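Long-range contacts in motility-associated killing factor MakB (Vibrio cholerae serotype O1, PDB 6W1W), which probably acts as one component of a three-part cytotoxin, structurally similar to alpha-pore-forming toxins: residues Asp30-Ser35 against Leu212-Ala217; Val161-Glu166 against Asp240-Leu245; Ala184-Gly189 against Ser327-Leu332. One frame throughout, in Å; residues are numbered along the deposited sequence.

The three contacts are spread along part of an elongated, mostly helical chain. Interaction 1 sets the end of helix 9-35 beside the edge strand 209-220. Interaction 2, its centre about 21 Å away on the same side of the chain's centre, packs helix 157-176 against helix 233-245. Interaction 3 lies across the chain's centre, about 29 Å from interaction 1 and about 42 Å from interaction 2, centre to centre. None touches another; the nearest atoms of interactions 1 and 2 are about 10 Å apart. Helix 9-35 links two of them, since its Leu13, Leu16 and Thr17 pack on Phe329 of interaction 3. Only interaction 1 includes a bound molecule, an ethanediol probably left from crystallisation.

Interaction 1 of 3, residues Asp30-Ser35 against Leu212-Ala217; sequences DATCNS and LSFAGA. With EDO (1,2-ethanediol), chain C.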
# COMPACT_ATOMS: atom_id res chain seq x y z
N ASP A 30 7.56 1.90 1.75
CA ASP A 30 8.93 2.00 1.26
C ASP A 30 9.37 3.46 1.20
O ASP A 30 10.37 3.85 1.81
CB ASP A 30 9.05 1.34 -0.11
CG ASP A 30 10.36 1.65 -0.80
OD1 ASP A 30 11.43 1.28 -0.26
OD2 ASP A 30 10.32 2.27 -1.88
N ALA A 31 8.60 4.29 0.49
CA ALA A 31 8.93 5.71 0.36
C ALA A 31 9.06 6.39 1.72
O ALA A 31 9.95 7.21 1.92
CB ALA A 31 7.88 6.42 -0.49
N THR A 32 8.17 6.04 2.65
CA THR A 32 8.31 6.53 4.02
C THR A 32 9.64 6.11 4.62
O THR A 32 10.29 6.88 5.34
CB THR A 32 7.15 6.02 4.88
OG1 THR A 32 5.90 6.36 4.28
CG2 THR A 32 7.21 6.61 6.30
N CYS A 33 10.07 4.87 4.33
CA CYS A 33 11.31 4.36 4.91
C CYS A 33 12.54 5.03 4.31
O CYS A 33 13.52 5.27 5.04
CB CYS A 33 11.40 2.84 4.73
SG CYS A 33 10.68 1.90 6.10
N ASN A 34 12.52 5.33 3.01
CA ASN A 34 13.65 6.03 2.40
C ASN A 34 13.71 7.48 2.86
O ASN A 34 14.80 7.99 3.16
CB ASN A 34 13.57 5.95 0.87
CG ASN A 34 13.79 4.54 0.34
OD1 ASN A 34 14.47 3.72 0.96
ND2 ASN A 34 13.21 4.26 -0.83
N SER A 35 12.56 8.14 2.94
CA SER A 35 12.50 9.54 3.34
C SER A 35 12.95 9.76 4.78
O SER A 35 13.39 10.87 5.11
CB SER A 35 11.08 10.08 3.17
OG SER A 35 10.16 9.30 3.91
N LEU A 212 14.32 15.37 12.82
CA LEU A 212 13.73 14.25 12.09
C LEU A 212 12.80 14.79 11.01
O LEU A 212 12.21 15.86 11.16
CB LEU A 212 12.95 13.33 13.04
CG LEU A 212 12.48 11.94 12.61
CD1 LEU A 212 12.35 11.07 13.84
CD2 LEU A 212 11.16 11.98 11.84
N SER A 213 12.66 14.03 9.93
CA SER A 213 11.78 14.43 8.83
C SER A 213 11.46 13.20 8.00
O SER A 213 12.31 12.73 7.24
CB SER A 213 12.44 15.52 7.98
OG SER A 213 12.95 14.99 6.77
N PHE A 214 10.24 12.69 8.12
CA PHE A 214 9.78 11.58 7.30
C PHE A 214 8.59 12.02 6.45
O PHE A 214 7.87 12.96 6.80
CB PHE A 214 9.43 10.35 8.15
CG PHE A 214 8.04 10.38 8.73
CD1 PHE A 214 7.68 11.34 9.65
CD2 PHE A 214 7.11 9.42 8.39
CE1 PHE A 214 6.41 11.36 10.20
CE2 PHE A 214 5.84 9.43 8.93
CZ PHE A 214 5.49 10.41 9.84
N ALA A 215 8.40 11.32 5.33
CA ALA A 215 7.43 11.72 4.32
C ALA A 215 6.46 10.59 4.04
O ALA A 215 6.65 9.44 4.46
CB ALA A 215 8.14 12.13 3.02
N GLY A 216 5.40 10.92 3.32
CA GLY A 216 4.36 9.96 3.00
C GLY A 216 3.40 10.52 1.99
O GLY A 216 3.30 11.74 1.80
N ALA A 217 2.68 9.62 1.33
CA ALA A 217 1.79 9.99 0.23
C ALA A 217 0.40 10.33 0.75
O ALA A 217 -0.11 9.70 1.68
CB ALA A 217 1.69 8.87 -0.80
C1 EDO C . 0.23 11.15 5.79
O1 EDO C . -0.64 10.62 4.79
C2 EDO C . 1.48 11.73 5.13
O2 EDO C . 2.48 12.01 6.12
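Thr32 and Ser35, one helical turn apart, face Phe214 and Ala215 where the end of helix 9-35 runs beside strand 209-220. The two segments are nearly antiparallel, at 160°, with their axes 6.4 Å apart. Thr32 can be followed outward. Its CB lies 3.5 Å from Ala215 O, and its CA makes a C-H...O contact with the same carbonyl. At CB the branches part. CG2, anti to the backbone N, reaches the edge of the Phe214 ring in its plane, 3.5 Å from CD2, the two side chains lying alongside and pointing the same way. Thr32 OG1 stays beside its own backbone N, comes 3.2 Å from Ala215 O and is hydrogen-bonded to Asn28 O, one turn back in the helix.

Ser35 supplies the polar link. Its OG, held between the backbone N and the carbonyl carbon (chi1 57°), accepts Ala215 N-H at 3.0 Å with an angle of 149°. The same hydroxyl lies close to the carbonyls of Ala31 and Thr32, so it joins the last helical turn to the strand. Ser35 CB rests on Ala215 CB at 3.6 Å. Farther along the strand, Ala217 O has a weak hydrogen bond with ethanediol O1.

Phe214 and Gly216 bond through their backbones to Ile199 and Val197 of strand 193-203, whereas Ser213 bonds to Phe37 and Ala215 to the Ser35 hydroxyl. The arrangement is that of a helix end and the chain following it bordering an edge strand of a mixed four-stranded sheet, in a largely helical protein structurally similar to alpha-pore-forming toxins.

Interaction 2 of 3, residues Val161-Glu166 against Asp240-Leu245; sequences VRIATE and DKLTQL
The carboxylate of Glu166 has the aliphatic part of Lys241 over one of its faces, Lys241 CD standing 3.4 Å from Glu166 CD and Lys241 CB a little farther off. The lysine chain runs nearly perpendicular to the glutamate. They meet by carboxylate against methylenes, not by a salt bridge: a bend at chi4 (73°) turns the lysine end away, and Lys241 NZ stays 5.4 Å from Glu166 OE2. Glu166 OE1 lies near the like-charged Asp238 OD1, a closeness that may favour a proton on one of the two acids. The other flat group, the Arg162 guanidinium, leads away from the contact on an extended chain; only the aliphatic part of that side chain takes part, Arg162 CB lying 4.0 Å from Leu245 CD1.

Away from the carboxylate the contact is apolar. It is a packing of two antiparallel helices, 157-176 and 233-245, whose axes in these segments come within 9.6 Å at 157° between their directions. Each helix presents residues three apart: Ile163 lies opposite Leu245, and Glu166 opposite Leu242. Leu245 points at the partner helix and enters among Arg162, Ile163 and Glu166. Its CD1 lies against the Arg162 carbonyl O and also touches Glu166 CB, while CD2 faces the Arg162 methylenes. On its other flank, Leu245 CB is 3.8 Å from Ile163 CG1, the two side chains passing alongside and heading opposite ways. Leu242, with CG anti to its backbone N (chi1 -175°), brings CD1 to 4.1 Å from Ile163 CG2 and about as near to Glu166 CB. Ile163 continues inward onto Ala257 of helix 251-270, and it also touches Gln246 and Ala249 of the loop that leads there.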
# COMPACT_ATOMS: atom_id res chain seq x y z
N VAL A 161 4.82 11.55 26.83
CA VAL A 161 3.64 10.88 26.27
C VAL A 161 2.79 11.87 25.49
O VAL A 161 2.25 11.55 24.43
CB VAL A 161 2.83 10.18 27.38
CG1 VAL A 161 1.58 9.53 26.80
CG2 VAL A 161 3.68 9.15 28.10
N ARG A 162 2.68 13.10 26.00
CA ARG A 162 1.88 14.11 25.31
C ARG A 162 2.49 14.49 23.97
O ARG A 162 1.78 14.66 22.98
CB ARG A 162 1.71 15.35 26.19
CG ARG A 162 1.08 15.07 27.54
CD ARG A 162 0.78 16.35 28.30
NE ARG A 162 0.67 16.09 29.74
CZ ARG A 162 1.57 16.47 30.64
NH1 ARG A 162 2.65 17.14 30.25
NH2 ARG A 162 1.38 16.19 31.92
N ILE A 163 3.82 14.63 23.92
CA ILE A 163 4.47 14.99 22.67
C ILE A 163 4.34 13.87 21.65
O ILE A 163 4.11 14.12 20.46
CB ILE A 163 5.94 15.37 22.92
CG1 ILE A 163 6.02 16.61 23.81
CG2 ILE A 163 6.66 15.60 21.60
CD1 ILE A 163 7.44 17.05 24.09
N ALA A 164 4.48 12.62 22.09
CA ALA A 164 4.34 11.50 21.16
C ALA A 164 2.89 11.31 20.72
O ALA A 164 2.64 10.91 19.58
CB ALA A 164 4.88 10.21 21.79
N THR A 165 1.93 11.61 21.61
CA THR A 165 0.52 11.48 21.25
C THR A 165 0.08 12.58 20.29
O THR A 165 -0.79 12.35 19.45
CB THR A 165 -0.35 11.51 22.51
OG1 THR A 165 0.21 10.64 23.51
CG2 THR A 165 -1.77 11.06 22.20
N GLU A 166 0.68 13.77 20.41
CA GLU A 166 0.32 14.88 19.53
C GLU A 166 0.86 14.67 18.13
O GLU A 166 0.17 14.93 17.14
CB GLU A 166 0.83 16.20 20.11
CG GLU A 166 -0.02 17.40 19.74
CD GLU A 166 -1.50 17.10 19.87
OE1 GLU A 166 -2.24 17.37 18.90
OE2 GLU A 166 -1.92 16.58 20.92
N ASP A 240 -0.43 23.58 16.55
CA ASP A 240 -0.23 24.57 17.60
C ASP A 240 -0.08 23.90 18.96
O ASP A 240 0.73 24.33 19.79
CB ASP A 240 -1.38 25.57 17.62
CG ASP A 240 -1.23 26.66 16.57
OD1 ASP A 240 -0.23 26.64 15.82
OD2 ASP A 240 -2.12 27.53 16.49
N LYS A 241 -0.86 22.85 19.22
CA LYS A 241 -0.76 22.13 20.48
C LYS A 241 0.64 21.54 20.66
O LYS A 241 1.17 21.52 21.78
CB LYS A 241 -1.82 21.03 20.53
CG LYS A 241 -2.13 20.48 21.91
CD LYS A 241 -3.16 19.37 21.82
CE LYS A 241 -4.01 19.27 23.08
NZ LYS A 241 -5.00 20.39 23.20
N LEU A 242 1.26 21.09 19.57
CA LEU A 242 2.58 20.48 19.64
C LEU A 242 3.64 21.51 20.04
O LEU A 242 4.47 21.25 20.91
CB LEU A 242 2.93 19.83 18.31
CG LEU A 242 4.24 19.04 18.25
CD1 LEU A 242 4.29 17.99 19.34
CD2 LEU A 242 4.44 18.40 16.88
N THR A 243 3.61 22.69 19.40
CA THR A 243 4.55 23.75 19.74
C THR A 243 4.56 24.03 21.24
O THR A 243 5.62 24.25 21.84
CB THR A 243 4.19 25.03 18.98
OG1 THR A 243 4.38 24.82 17.57
CG2 THR A 243 5.04 26.21 19.44
N GLN A 244 3.38 24.01 21.87
CA GLN A 244 3.29 24.25 23.30
C GLN A 244 3.92 23.11 24.08
O GLN A 244 4.62 23.34 25.08
CB GLN A 244 1.83 24.43 23.71
CG GLN A 244 1.55 25.69 24.50
CD GLN A 244 1.93 26.94 23.73
OE1 GLN A 244 2.47 27.89 24.31
NE2 GLN A 244 1.66 26.95 22.43
N LEU A 245 3.69 21.87 23.65
CA LEU A 245 4.18 20.72 24.41
C LEU A 245 5.70 20.61 24.34
O LEU A 245 6.34 20.23 25.33
CB LEU A 245 3.51 19.45 23.90
CG LEU A 245 1.99 19.38 24.11
CD1 LEU A 245 1.39 18.16 23.42
CD2 LEU A 245 1.67 19.37 25.58

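Interaction 3 of 3, residues Ala184-Gly189 against Ser327-Leu332; sequences AQLRAG and SEFVQL
Arg187 and Phe329 bring the two backbones to 6.2 Å, CA to CA, at the point where the short helix 183-187 ends in a Schellman motif, with Gly189 at positive phi (88°) and bonded back into the last turn, its N to Leu186 O. The main contact is made by the Phe329 ring. With CG anti to the backbone N (chi1 -180°), the ring is carried out from helix 316-333, and its CE1 corner reaches the junction of Leu186 and Arg187. Arg187 N sits at the ring edge, near its plane, 3.8 Å from CE1. Leu186 CB is equally close to that carbon and also near CZ, whereas Arg187 CB approaches the adjoining CD1 at 4.1 Å. The ring thus meets the backbone and the first side-chain carbons of the short helix.

One turn further on, Leu332 points at the same helix end. Its CD1 methyl lies 3.5 Å from Leu186 O, the carbonyl that already receives Gly189 N-H, so an apolar methyl packs against an oxygen whose bond is made within the turn. Beyond its CB, Arg187 leaves the contact: its chain bends at chi3 (38°), and NH1 forms a salt bridge with Asp10 at the start of helix 9-35.

Phe329 also touches Leu13, Leu16 and Thr17, so its ring is shared between the short helix and helix 9-35. Val330 and Gln331, on another side of helix 316-333, rest on Ile77 and Ile81 of helix 69-90. The two helices joined here precede strands 193-203 and 338-346, which run parallel as neighbours in the sheet.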
# COMPACT_ATOMS: atom_id res chain seq x y z
N ALA A 184 -16.04 1.73 -7.50
CA ALA A 184 -16.93 2.60 -8.27
C ALA A 184 -16.23 3.88 -8.69
O ALA A 184 -16.54 4.44 -9.75
CB ALA A 184 -18.19 2.92 -7.46
N GLN A 185 -15.30 4.36 -7.87
CA GLN A 185 -14.51 5.52 -8.26
C GLN A 185 -13.62 5.21 -9.45
O GLN A 185 -13.66 5.91 -10.47
CB GLN A 185 -13.67 6.01 -7.07
CG GLN A 185 -14.47 6.74 -6.01
CD GLN A 185 -15.17 7.96 -6.56
OE1 GLN A 185 -14.55 8.99 -6.82
NE2 GLN A 185 -16.49 7.85 -6.76
N LEU A 186 -12.82 4.14 -9.35
CA LEU A 186 -11.86 3.81 -10.40
C LEU A 186 -12.57 3.38 -11.68
O LEU A 186 -12.13 3.76 -12.78
CB LEU A 186 -10.92 2.71 -9.91
CG LEU A 186 -9.92 3.11 -8.82
CD1 LEU A 186 -9.32 1.88 -8.15
CD2 LEU A 186 -8.82 3.99 -9.41
N ARG A 187 -13.65 2.61 -11.57
CA ARG A 187 -14.38 2.20 -12.77
C ARG A 187 -14.97 3.41 -13.49
O ARG A 187 -15.03 3.42 -14.73
CB ARG A 187 -15.47 1.19 -12.41
CG ARG A 187 -16.40 0.83 -13.57
CD ARG A 187 -17.11 -0.51 -13.38
NE ARG A 187 -17.51 -0.74 -11.99
CZ ARG A 187 -18.39 -1.66 -11.61
NH1 ARG A 187 -18.69 -1.81 -10.33
NH2 ARG A 187 -18.98 -2.43 -12.52
N ALA A 188 -15.38 4.43 -12.74
CA ALA A 188 -15.97 5.64 -13.32
C ALA A 188 -14.94 6.54 -14.00
O ALA A 188 -15.33 7.57 -14.57
CB ALA A 188 -16.71 6.42 -12.25
N GLY A 189 -13.66 6.20 -13.95
CA GLY A 189 -12.63 6.99 -14.59
C GLY A 189 -12.05 8.11 -13.76
O GLY A 189 -11.16 8.82 -14.24
N SER A 327 -10.61 -6.49 -18.05
CA SER A 327 -9.35 -6.06 -18.63
C SER A 327 -9.28 -4.54 -18.72
O SER A 327 -8.21 -3.95 -18.53
CB SER A 327 -9.15 -6.70 -20.01
OG SER A 327 -7.85 -6.41 -20.52
N GLU A 328 -10.41 -3.90 -19.01
CA GLU A 328 -10.43 -2.44 -19.07
C GLU A 328 -10.29 -1.82 -17.68
O GLU A 328 -9.72 -0.72 -17.55
CB GLU A 328 -11.71 -1.96 -19.75
CG GLU A 328 -11.71 -2.15 -21.26
CD GLU A 328 -13.06 -1.83 -21.89
OE1 GLU A 328 -13.90 -1.18 -21.22
OE2 GLU A 328 -13.28 -2.22 -23.05
N PHE A 329 -10.79 -2.49 -16.64
CA PHE A 329 -10.60 -1.98 -15.29
C PHE A 329 -9.14 -2.06 -14.86
O PHE A 329 -8.66 -1.19 -14.12
CB PHE A 329 -11.48 -2.75 -14.30
CG PHE A 329 -11.34 -2.27 -12.88
CD1 PHE A 329 -12.08 -1.19 -12.43
CD2 PHE A 329 -10.48 -2.90 -11.99
CE1 PHE A 329 -11.96 -0.74 -11.12
CE2 PHE A 329 -10.36 -2.45 -10.69
CZ PHE A 329 -11.10 -1.37 -10.25
N VAL A 330 -8.43 -3.10 -15.29
CA VAL A 330 -7.04 -3.25 -14.90
C VAL A 330 -6.16 -2.25 -15.66
O VAL A 330 -5.15 -1.78 -15.12
CB VAL A 330 -6.58 -4.71 -15.12
CG1 VAL A 330 -5.12 -4.88 -14.81
CG2 VAL A 330 -7.41 -5.65 -14.24
N GLN A 331 -6.53 -1.89 -16.89
CA GLN A 331 -5.77 -0.90 -17.64
C GLN A 331 -5.83 0.48 -17.01
O GLN A 331 -4.98 1.33 -17.31
CB GLN A 331 -6.26 -0.84 -19.08
CG GLN A 331 -5.91 -2.07 -19.90
CD GLN A 331 -6.68 -2.14 -21.21
OE1 GLN A 331 -7.79 -1.62 -21.32
NE2 GLN A 331 -6.09 -2.78 -22.20
N LEU A 332 -6.82 0.73 -16.15
CA LEU A 332 -6.92 2.04 -15.51
C LEU A 332 -6.03 2.14 -14.28
O LEU A 332 -5.34 3.15 -14.09
CB LEU A 332 -8.38 2.35 -15.14
CG LEU A 332 -9.37 2.42 -16.31
CD1 LEU A 332 -10.79 2.65 -15.81
CD2 LEU A 332 -8.96 3.49 -17.31